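Local coordinates for protein ribose-phosphate pyrophosphokinase (Sulfolobus solfataricus, PDB 4TWB) that makes phosphoribosyl diphosphate (PRPP) by transferring the pyrophosphoryl group of ATP to the 1-hydroxyl of ribose 5-phosphate, with magnesium as cofactor, at residues V142-I148 / I281-I287; I214-S220 / A243-L249. One frame throughout, in Å; residues are numbered along the deposited sequence.

Overall arrangement
From the N terminus the chain first builds the mixed sheet, whose last strand is 138-142. Segment 142-148 leaves that strand and enters helix 145-155. The parallel sheet of the phosphoribosyltransferase domain follows. Contact 2 closes a short loop by setting 214-220 beside 243-249, with helix 223-233 between them in sequence; the pair continues past this sheet as a small two-stranded one. Contact 1 closes a longer loop when 281-287 returns to 142-148, so contact 2 is nested inside it. The two touch where Ile245 packs against Ile148 and Pro144. Contact 1 joins edges of the two large sheets near the C terminus. Contact 2 ties central strands of the second sheet, and their extensions, beside the ribose 5-phosphate loop.

Contact 1: V142-I148 / I281-I287; sequences VHPYHQI and IDVSQSI
Gln147 and Ser286 meet because each places its first side-chain branch atom opposite its carbonyl carbon, with chi1 -64° for Gln147 and -69° for Ser286. Beyond CG the glutamine chain is extended, which carries its amide across to the start of helix 284-289. Ser286 OG donates to Gln147 OE1 at 2.6 Å, in the carbonyl plane and on a lone pair. Ser286 N adds a weak second bond to Gln147 OE1 at 3.0 Å. At the other end of the amide, Gln147 NE2 donates to Asp282 O at 3.1 Å, from 38° above that carbonyl plane. Bonds at both ends fix the rotation of the amide.

Apolar contacts flank it. The aliphatic part of Gln147 runs antiparallel to Ile281, its CB 4.0 Å from Ile281 CG2. Ile281 CD1 meets Ile148 CG1 at 3.9 Å, the side chains crossing at about a right angle. Pro144 and Val283, each at an N-cap position, lie side by side, with Pro144 CB 3.8 Å from Val283 CG1. Val142 CG1 lies against the backbone of Ser286, 3.5 Å from its O, and approaches Ile287 CG1. Strand 120-124 packs against Val142, Pro144 and Ile287.

With an alanine in place of Gln147 the amide is gone, and Ser286 OG and Asp282 O would probably lose their mates across this contact. The polar link is thus one neutral amide, both donor and acceptor, joining two helix starts without any ion pair.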
loop_
_atom_site.group_PDB
_atom_site.type_symbol
_atom_site.label_atom_id
_atom_site.label_comp_id
_atom_site.label_asym_id
_atom_site.label_seq_id
_atom_site.Cartn_x
_atom_site.Cartn_y
_atom_site.Cartn_z
ATOM N N VAL A 142 19.486 5.668 -13.482
ATOM C CA VAL A 142 19.421 5.582 -14.936
ATOM C C VAL A 142 18.822 6.857 -15.491
ATOM O O VAL A 142 17.678 7.184 -15.178
ATOM C CB VAL A 142 18.546 4.395 -15.413
ATOM C CG1 VAL A 142 18.506 4.355 -16.938
ATOM C CG2 VAL A 142 19.057 3.079 -14.866
ATOM N N HIS A 143 19.594 7.580 -16.301
ATOM C CA HIS A 143 19.084 8.766 -16.990
ATOM C C HIS A 143 18.942 8.443 -18.463
ATOM O O HIS A 143 19.929 8.390 -19.181
ATOM C CB HIS A 143 20.049 9.936 -16.813
ATOM C CG HIS A 143 20.352 10.271 -15.382
ATOM N ND1 HIS A 143 19.480 10.973 -14.579
ATOM C CD2 HIS A 143 21.439 10.014 -14.618
ATOM C CE1 HIS A 143 20.009 11.131 -13.380
ATOM N NE2 HIS A 143 21.202 10.562 -13.378
ATOM N N PRO A 144 17.712 8.224 -18.929
ATOM C CA PRO A 144 17.531 7.765 -20.313
ATOM C C PRO A 144 17.623 8.917 -21.329
ATOM O O PRO A 144 16.826 8.978 -22.268
ATOM C CB PRO A 144 16.097 7.218 -20.303
ATOM C CG PRO A 144 15.433 7.846 -19.092
ATOM C CD PRO A 144 16.437 8.643 -18.325
ATOM N N TYR A 145 18.579 9.819 -21.130
ATOM C CA TYR A 145 18.668 11.025 -21.948
ATOM C C TYR A 145 18.907 10.745 -23.426
ATOM O O TYR A 145 18.254 11.343 -24.270
ATOM C CB TYR A 145 19.689 12.009 -21.377
ATOM C CG TYR A 145 19.365 12.455 -19.958
ATOM C CD1 TYR A 145 18.084 12.313 -19.438
ATOM C CD2 TYR A 145 20.333 13.033 -19.147
ATOM C CE1 TYR A 145 17.778 12.719 -18.153
ATOM C CE2 TYR A 145 20.034 13.441 -17.851
ATOM C CZ TYR A 145 18.753 13.285 -17.366
ATOM O OH TYR A 145 18.450 13.691 -16.087
ATOM N N HIS A 146 19.804 9.820 -23.742
ATOM C CA HIS A 146 20.073 9.514 -25.148
ATOM C C HIS A 146 18.831 9.035 -25.884
ATOM O O HIS A 146 18.625 9.387 -27.049
ATOM C CB HIS A 146 21.230 8.521 -25.325
ATOM C CG HIS A 146 21.327 7.939 -26.707
ATOM N ND1 HIS A 146 22.119 8.486 -27.697
ATOM C CD2 HIS A 146 20.732 6.855 -27.260
ATOM C CE1 HIS A 146 22.006 7.765 -28.799
ATOM N NE2 HIS A 146 21.175 6.766 -28.559
ATOM N N GLN A 147 17.983 8.256 -25.223
ATOM C CA GLN A 147 16.811 7.742 -25.926
ATOM C C GLN A 147 15.781 8.842 -26.179
ATOM O O GLN A 147 15.066 8.818 -27.179
ATOM C CB GLN A 147 16.170 6.600 -25.161
ATOM C CG GLN A 147 17.026 5.381 -25.020
ATOM C CD GLN A 147 16.212 4.178 -24.598
ATOM O OE1 GLN A 147 16.373 3.660 -23.497
ATOM N NE2 GLN A 147 15.312 3.741 -25.469
ATOM N N ILE A 148 15.704 9.799 -25.267
ATOM C CA ILE A 148 14.834 10.943 -25.448
ATOM C C ILE A 148 15.371 11.860 -26.538
ATOM O O ILE A 148 14.625 12.333 -27.383
ATOM C CB ILE A 148 14.673 11.712 -24.133
ATOM C CG1 ILE A 148 13.853 10.876 -23.149
ATOM C CG2 ILE A 148 13.990 13.052 -24.369
ATOM C CD1 ILE A 148 13.853 11.433 -21.761
ATOM N N ILE A 281 8.455 5.874 -25.141
ATOM C CA ILE A 281 9.794 5.311 -25.275
ATOM C C ILE A 281 9.976 4.144 -24.313
ATOM O O ILE A 281 9.706 4.269 -23.128
ATOM C CB ILE A 281 10.867 6.358 -24.959
ATOM C CG1 ILE A 281 10.736 7.552 -25.915
ATOM C CG2 ILE A 281 12.248 5.744 -25.028
ATOM C CD1 ILE A 281 11.693 8.706 -25.611
ATOM N N ASP A 282 10.430 3.007 -24.827
ATOM C CA ASP A 282 10.770 1.860 -23.982
ATOM C C ASP A 282 12.214 2.042 -23.505
ATOM O O ASP A 282 13.156 1.936 -24.284
ATOM C CB ASP A 282 10.588 0.549 -24.765
ATOM C CG ASP A 282 11.202 -0.653 -24.073
ATOM O OD1 ASP A 282 11.658 -0.520 -22.913
ATOM O OD2 ASP A 282 11.224 -1.737 -24.709
ATOM N N VAL A 283 12.371 2.332 -22.224
ATOM C CA VAL A 283 13.666 2.691 -21.670
ATOM C C VAL A 283 14.460 1.489 -21.172
ATOM O O VAL A 283 15.456 1.660 -20.457
ATOM C CB VAL A 283 13.516 3.671 -20.486
ATOM C CG1 VAL A 283 13.055 5.031 -20.987
ATOM C CG2 VAL A 283 12.549 3.102 -19.431
ATOM N N SER A 284 14.027 0.282 -21.541
ATOM C CA SER A 284 14.755 -0.929 -21.154
ATOM C C SER A 284 16.217 -0.869 -21.614
ATOM O O SER A 284 17.131 -1.237 -20.879
ATOM C CB SER A 284 14.082 -2.162 -21.741
ATOM O OG SER A 284 12.709 -2.156 -21.450
ATOM N N GLN A 285 16.426 -0.407 -22.842
ATOM C CA GLN A 285 17.775 -0.272 -23.381
ATOM C C GLN A 285 18.683 0.595 -22.484
ATOM O O GLN A 285 19.846 0.257 -22.249
ATOM C CB GLN A 285 17.721 0.272 -24.814
ATOM C CG GLN A 285 19.011 0.074 -25.598
ATOM C CD GLN A 285 19.505 -1.374 -25.584
ATOM O OE1 GLN A 285 18.925 -2.251 -26.241
ATOM N NE2 GLN A 285 20.597 -1.623 -24.848
ATOM N N SER A 286 18.147 1.704 -21.979
ATOM C CA SER A 286 18.886 2.567 -21.060
ATOM C C SER A 286 19.128 1.902 -19.705
ATOM O O SER A 286 20.179 2.096 -19.082
ATOM C CB SER A 286 18.162 3.899 -20.864
ATOM O OG SER A 286 18.203 4.699 -22.040
ATOM N N ILE A 287 18.151 1.123 -19.238
ATOM C CA ILE A 287 18.296 0.412 -17.969
ATOM C C ILE A 287 19.379 -0.661 -18.096
ATOM O O ILE A 287 20.187 -0.834 -17.186
ATOM C CB ILE A 287 16.960 -0.213 -17.493
ATOM C CG1 ILE A 287 16.012 0.866 -16.976
ATOM C CG2 ILE A 287 17.193 -1.199 -16.379
ATOM C CD1 ILE A 287 14.544 0.436 -16.998
#

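Contact 2: I214-S220 / A243-L249; sequences IIDDIIS and AAIHLLL. With SO4 (sulfate ion), chain H.
Ile219 faces Ala244, Leu247 and Leu249, and each of its side-chain carbons has a partner. Its CB lies 3.7 Å from Leu247 CD2. From there CG2 turns to Leu249 CD2. The other branch places CG1 opposite the carbonyl carbon (chi1 -68°), where Ile219 CG1 sits 3.7 Å from Ala244 CB. At the tip, Ile219 CD1 touches both Ala244 CB and Leu247 CD2.

The backbones run parallel and turn corners at Asp217 and Ile245. Before the corners, Ala243 N donates to Ile214 O at 2.8 Å, and Asp216 N to Ala243 O at 3.0 Å. Past them, His246 N donates to Asp217 O, and Ile219 N to His246 O. Ile218 CG1 approaches the edge of the His246 ring, 4.0 Å from its CD2. Ile245 CG2, from the preceding residue, lies over one face of the ring. Beyond these segments the ring is hydrogen-bonded through ND1 to Thr270 and through NE2 to Val124 and Glu125. Asp217 OD2 is hydrogen-bonded to ND1 of His127, a residue predicted to bind magnesium.

Ser220 N donates to sulfate O3 at 2.8 Å, and Thr221 N and Gly222 N hold the same ion. Ser220 begins the ribose 5-phosphate loop, so the sulfate probably marks the 5-phosphate site. Apolar packing and parallel backbone bonds thus probably set the position of a loop whose own N-H groups grip the anion, as in the PRPP-binding motif of type I phosphoribosyltransferases.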
loop_
_atom_site.group_PDB
_atom_site.type_symbol
_atom_site.label_atom_id
_atom_site.label_comp_id
_atom_site.label_asym_id
_atom_site.label_seq_id
_atom_site.Cartn_x
_atom_site.Cartn_y
_atom_site.Cartn_z
ATOM N N ILE A 214 9.326 21.031 -24.188
ATOM C CA ILE A 214 9.452 21.248 -22.750
ATOM C C ILE A 214 9.645 19.930 -22.006
ATOM O O ILE A 214 8.769 19.060 -22.028
ATOM C CB ILE A 214 8.235 21.973 -22.180
ATOM C CG1 ILE A 214 7.872 23.159 -23.068
ATOM C CG2 ILE A 214 8.524 22.440 -20.768
ATOM C CD1 ILE A 214 6.771 24.026 -22.522
ATOM N N ILE A 215 10.794 19.802 -21.344
ATOM C CA ILE A 215 11.194 18.551 -20.706
ATOM C C ILE A 215 11.253 18.633 -19.174
ATOM O O ILE A 215 11.924 19.499 -18.610
ATOM C CB ILE A 215 12.564 18.080 -21.228
ATOM C CG1 ILE A 215 12.543 17.978 -22.747
ATOM C CG2 ILE A 215 12.934 16.736 -20.635
ATOM C CD1 ILE A 215 13.853 17.495 -23.334
ATOM N N ASP A 216 10.556 17.718 -18.509
ATOM C CA ASP A 216 10.599 17.618 -17.048
ATOM C C ASP A 216 10.719 16.149 -16.653
ATOM O O ASP A 216 10.506 15.255 -17.480
ATOM C CB ASP A 216 9.348 18.248 -16.413
ATOM C CG ASP A 216 9.643 18.946 -15.089
ATOM O OD1 ASP A 216 8.746 19.642 -14.563
ATOM O OD2 ASP A 216 10.772 18.797 -14.570
ATOM N N ASP A 217 11.067 15.895 -15.395
ATOM C CA ASP A 217 11.160 14.519 -14.924
ATOM C C ASP A 217 9.775 13.891 -14.819
ATOM O O ASP A 217 9.552 12.776 -15.285
ATOM C CB ASP A 217 11.931 14.412 -13.601
ATOM C CG ASP A 217 11.193 15.036 -12.425
ATOM O OD1 ASP A 217 10.588 16.119 -12.619
ATOM O OD2 ASP A 217 11.241 14.446 -11.308
ATOM N N ILE A 218 8.841 14.628 -14.231
ATOM C CA ILE A 218 7.491 14.123 -14.016
ATOM C C ILE A 218 6.425 15.088 -14.537
ATOM O O ILE A 218 6.574 16.305 -14.449
ATOM C CB ILE A 218 7.235 13.904 -12.512
ATOM C CG1 ILE A 218 8.252 12.926 -11.929
ATOM C CG2 ILE A 218 5.808 13.421 -12.266
ATOM C CD1 ILE A 218 8.229 12.889 -10.443
ATOM N N ILE A 219 5.343 14.548 -15.080
ATOM C CA ILE A 219 4.176 15.367 -15.386
ATOM C C ILE A 219 2.926 14.749 -14.748
ATOM O O ILE A 219 2.472 13.672 -15.147
ATOM C CB ILE A 219 3.990 15.561 -16.903
ATOM C CG1 ILE A 219 5.119 16.424 -17.467
ATOM C CG2 ILE A 219 2.671 16.234 -17.199
ATOM C CD1 ILE A 219 5.077 16.554 -18.972
ATOM N N SER A 220 2.392 15.427 -13.733
ATOM C CA SER A 220 1.224 14.943 -12.996
ATOM C C SER A 220 -0.042 15.656 -13.432
ATOM O O SER A 220 -0.805 15.144 -14.246
ATOM C CB SER A 220 1.404 15.143 -11.492
ATOM O OG SER A 220 2.244 14.153 -10.937
ATOM N N ALA A 243 7.581 16.651 -22.937
ATOM C CA ALA A 243 8.225 15.367 -22.712
ATOM C C ALA A 243 8.606 15.188 -21.248
ATOM O O ALA A 243 9.112 16.101 -20.609
ATOM C CB ALA A 243 9.458 15.232 -23.599
ATOM N N ALA A 244 8.356 14.006 -20.715
ATOM C CA ALA A 244 8.831 13.674 -19.381
ATOM C C ALA A 244 9.172 12.194 -19.307
ATOM O O ALA A 244 8.662 11.387 -20.087
ATOM C CB ALA A 244 7.789 14.028 -18.351
ATOM N N ILE A 245 10.037 11.833 -18.377
ATOM C CA ILE A 245 10.328 10.421 -18.162
ATOM C C ILE A 245 9.094 9.698 -17.566
ATOM O O ILE A 245 8.650 8.662 -18.079
ATOM C CB ILE A 245 11.585 10.226 -17.275
ATOM C CG1 ILE A 245 12.842 10.683 -18.014
ATOM C CG2 ILE A 245 11.729 8.778 -16.857
ATOM C CD1 ILE A 245 13.064 12.201 -18.027
ATOM N N HIS A 246 8.528 10.274 -16.508
ATOM C CA HIS A 246 7.364 9.711 -15.842
ATOM C C HIS A 246 6.101 10.496 -16.158
ATOM O O HIS A 246 5.903 11.598 -15.648
ATOM C CB HIS A 246 7.587 9.674 -14.328
ATOM C CG HIS A 246 8.900 9.078 -13.932
ATOM N ND1 HIS A 246 9.208 7.752 -14.150
ATOM C CD2 HIS A 246 9.991 9.632 -13.350
ATOM C CE1 HIS A 246 10.431 7.514 -13.709
ATOM N NE2 HIS A 246 10.930 8.640 -13.223
ATOM N N LEU A 247 5.241 9.928 -16.998
ATOM C CA LEU A 247 3.984 10.588 -17.352
ATOM C C LEU A 247 2.809 10.111 -16.505
ATOM O O LEU A 247 2.018 9.280 -16.955
ATOM C CB LEU A 247 3.663 10.362 -18.825
ATOM C CG LEU A 247 4.169 11.368 -19.853
ATOM C CD1 LEU A 247 3.544 11.087 -21.205
ATOM C CD2 LEU A 247 3.840 12.777 -19.402
ATOM N N LEU A 248 2.690 10.634 -15.286
ATOM C CA LEU A 248 1.580 10.278 -14.392
ATOM C C LEU A 248 0.395 11.203 -14.627
ATOM O O LEU A 248 0.034 11.985 -13.746
ATOM C CB LEU A 248 1.992 10.424 -12.921
ATOM C CG LEU A 248 3.383 9.992 -12.461
ATOM C CD1 LEU A 248 3.673 10.567 -11.091
ATOM C CD2 LEU A 248 3.487 8.479 -12.451
ATOM N N LEU A 249 -0.216 11.132 -15.801
ATOM C CA LEU A 249 -1.217 12.125 -16.159
ATOM C C LEU A 249 -2.461 11.997 -15.294
ATOM O O LEU A 249 -3.143 10.974 -15.311
ATOM C CB LEU A 249 -1.553 12.030 -17.641
ATOM C CG LEU A 249 -0.370 12.372 -18.544
ATOM C CD1 LEU A 249 -0.689 12.018 -19.991
ATOM C CD2 LEU A 249 0.003 13.838 -18.401
HETATM S S SO4 H . 2.859 18.872 -11.900
HETATM O O1 SO4 H . 2.443 20.260 -12.066
HETATM O O2 SO4 H . 4.243 18.828 -11.435
HETATM O O3 SO4 H . 2.754 18.185 -13.188
HETATM O O4 SO4 H . 1.983 18.228 -10.910
#